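Local coordinates for GphF Dehydratase 1 (Archangium violaceum, PDB 6MBF), which probably dehydrates beta-hydroxyacyl intermediates and shifts the resulting double bond in the gephyronic acid polyketide synthase, at residues A[152-157]-A[209-214]. Residues are numbered along the deposited sequence; the frame is centred on the assembly and turned at random.
Sequences DAYYER and CVFALI
Y154 reaches from helix 151-158 onto the flank of helix 200-214, where its ring meets A212 and its phenolic end meets F211. The closest CA atoms of the two segments, those of Y154 and A212, are 6.7 Å apart, and Y154 is the residue of 152-157 that makes the contact.

A CH-pi interaction joins the ring to the side chain of A212. The methyl of A212 stands over one face of the Y154 ring, with CB 4.2 Å from the ring centroid and 23° off the normal. It is displaced toward the rim on the side of CD1 and CE1, and CD1 of Y154 lies 3.9 Å from CB of A212. The same rim also rests on the helix backbone, CE1 of Y154 being 3.8 Å from CA of A212. With CG anti to the backbone N (chi1 167°), the ring is carried from its own helix onto A212.

Further out, the contact passes to F211. OH of Y154 sits 3.6 Å from CB of F211 and close to the plane of the phenyl ring, at the edge bearing CD2, 3.8 Å from that atom. The phenylalanine begins toward the tyrosine, but its ring leads away, so the two aromatic rings do not stack.

No hydrogen bond joins the two segments. The hydroxyl of Y154, a buried residue, instead hydrogen-bonds to OE1 of Q208, just before 209-214 on the same helix, which adds a polar tether to the apolar packing. The methyl of A212 also touches L172 of strand 169-175, and V210, whose side chain begins away from 152-157, packs on strands 241-248 and 259-267. Helix 200-214 is thus sandwiched between the short helix 151-158 and the antiparallel strands, consistent with the central helix of a hotdog fold in a polyketide synthase dehydratase.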
loop_
_atom_site.group_PDB
_atom_site.type_symbol
_atom_site.label_atom_id
_atom_site.label_comp_id
_atom_site.label_asym_id
_atom_site.label_seq_id
_atom_site.Cartn_x
_atom_site.Cartn_y
_atom_site.Cartn_z
ATOM N N ASP A 152 -14.545 16.016 -2.942
ATOM C CA ASP A 152 -13.852 17.244 -2.558
ATOM C C ASP A 152 -13.915 17.458 -1.053
ATOM O O ASP A 152 -12.915 17.841 -0.433
ATOM C CB ASP A 152 -14.438 18.455 -3.294
ATOM C CG ASP A 152 -13.971 18.541 -4.730
ATOM O OD1 ASP A 152 -12.806 18.169 -4.995
ATOM O OD2 ASP A 152 -14.762 18.978 -5.592
ATOM N N ALA A 153 -15.086 17.230 -0.451
ATOM C CA ALA A 153 -15.212 17.361 0.996
ATOM C C ALA A 153 -14.333 16.346 1.714
ATOM O O ALA A 153 -13.744 16.656 2.758
ATOM C CB ALA A 153 -16.673 17.190 1.415
ATOM N N TYR A 154 -14.248 15.124 1.171
ATOM C CA TYR A 154 -13.359 14.108 1.732
ATOM C C TYR A 154 -11.905 14.563 1.673
ATOM O O TYR A 154 -11.193 14.534 2.684
ATOM C CB TYR A 154 -13.550 12.767 0.998
ATOM C CG TYR A 154 -12.454 11.767 1.316
ATOM C CD1 TYR A 154 -12.498 10.993 2.468
ATOM C CD2 TYR A 154 -11.357 11.625 0.475
ATOM C CE1 TYR A 154 -11.465 10.098 2.774
ATOM C CE2 TYR A 154 -10.337 10.730 0.764
ATOM C CZ TYR A 154 -10.394 9.979 1.917
ATOM O OH TYR A 154 -9.357 9.112 2.209
ATOM N N TYR A 155 -11.452 15.010 0.499
ATOM C CA TYR A 155 -10.064 15.435 0.340
ATOM C C TYR A 155 -9.722 16.605 1.254
ATOM O O TYR A 155 -8.626 16.663 1.829
ATOM C CB TYR A 155 -9.813 15.822 -1.113
ATOM C CG TYR A 155 -9.706 14.658 -2.063
ATOM C CD1 TYR A 155 -10.232 14.739 -3.340
ATOM C CD2 TYR A 155 -9.044 13.489 -1.692
ATOM C CE1 TYR A 155 -10.120 13.685 -4.223
ATOM C CE2 TYR A 155 -8.927 12.432 -2.563
ATOM C CZ TYR A 155 -9.467 12.536 -3.829
ATOM O OH TYR A 155 -9.356 11.498 -4.715
ATOM N N GLU A 156 -10.643 17.557 1.389
ATOM C CA GLU A 156 -10.357 18.724 2.205
ATOM C C GLU A 156 -10.249 18.350 3.680
ATOM O O GLU A 156 -9.353 18.835 4.375
ATOM C CB GLU A 156 -11.414 19.796 1.936
ATOM C CG GLU A 156 -11.174 20.461 0.572
ATOM C CD GLU A 156 -12.196 21.527 0.229
ATOM O OE1 GLU A 156 -12.309 21.880 -0.963
ATOM O OE2 GLU A 156 -12.884 22.004 1.148
ATOM N N ARG A 157 -11.108 17.444 4.159
ATOM C CA ARG A 157 -10.979 16.956 5.532
ATOM C C ARG A 157 -9.699 16.148 5.729
ATOM O O ARG A 157 -9.088 16.192 6.805
ATOM C CB ARG A 157 -12.185 16.100 5.910
ATOM C CG ARG A 157 -13.509 16.838 5.963
ATOM C CD ARG A 157 -14.654 15.842 5.854
ATOM N NE ARG A 157 -15.427 15.723 7.084
ATOM C CZ ARG A 157 -16.739 15.927 7.155
ATOM N NH1 ARG A 157 -17.421 16.248 6.063
ATOM N NH2 ARG A 157 -17.372 15.799 8.314
ATOM N N CYS A 209 -10.540 4.864 -0.774
ATOM C CA CYS A 209 -11.956 4.603 -1.019
ATOM C C CYS A 209 -12.604 3.930 0.186
ATOM O O CYS A 209 -13.756 4.230 0.532
ATOM C CB CYS A 209 -12.136 3.739 -2.268
ATOM S SG CYS A 209 -11.683 4.541 -3.827
ATOM N N VAL A 210 -11.882 3.017 0.844
ATOM C CA VAL A 210 -12.409 2.413 2.067
ATOM C C VAL A 210 -12.555 3.475 3.147
ATOM O O VAL A 210 -13.575 3.524 3.854
ATOM C CB VAL A 210 -11.518 1.251 2.549
ATOM C CG1 VAL A 210 -12.178 0.549 3.751
ATOM C CG2 VAL A 210 -11.242 0.266 1.433
ATOM N N PHE A 211 -11.546 4.345 3.280
ATOM C CA PHE A 211 -11.611 5.436 4.255
ATOM C C PHE A 211 -12.838 6.307 4.030
ATOM O O PHE A 211 -13.526 6.690 4.987
ATOM C CB PHE A 211 -10.361 6.314 4.161
ATOM C CG PHE A 211 -9.078 5.643 4.580
ATOM C CD1 PHE A 211 -9.070 4.445 5.278
ATOM C CD2 PHE A 211 -7.868 6.261 4.303
ATOM C CE1 PHE A 211 -7.864 3.872 5.673
ATOM C CE2 PHE A 211 -6.665 5.687 4.688
ATOM C CZ PHE A 211 -6.670 4.494 5.374
ATOM N N ALA A 212 -13.110 6.652 2.768
ATOM C CA ALA A 212 -14.230 7.534 2.457
ATOM C C ALA A 212 -15.556 6.920 2.885
ATOM O O ALA A 212 -16.461 7.634 3.325
ATOM C CB ALA A 212 -14.240 7.860 0.960
ATOM N N LEU A 213 -15.695 5.595 2.770
ATOM C CA LEU A 213 -16.915 4.952 3.247
ATOM C C LEU A 213 -16.995 4.985 4.770
ATOM O O LEU A 213 -18.030 5.356 5.339
ATOM C CB LEU A 213 -16.994 3.517 2.728
ATOM C CG LEU A 213 -17.965 3.363 1.564
ATOM C CD1 LEU A 213 -17.439 4.125 0.348
ATOM C CD2 LEU A 213 -18.182 1.898 1.251
ATOM N N ILE A 214 -15.903 4.616 5.445
ATOM C CA ILE A 214 -15.876 4.624 6.906
ATOM C C ILE A 214 -16.235 6.007 7.447
ATOM O O ILE A 214 -17.103 6.144 8.315
ATOM C CB ILE A 214 -14.497 4.169 7.418
ATOM C CG1 ILE A 214 -14.262 2.685 7.106
ATOM C CG2 ILE A 214 -14.363 4.448 8.903
ATOM C CD1 ILE A 214 -12.808 2.272 7.235
#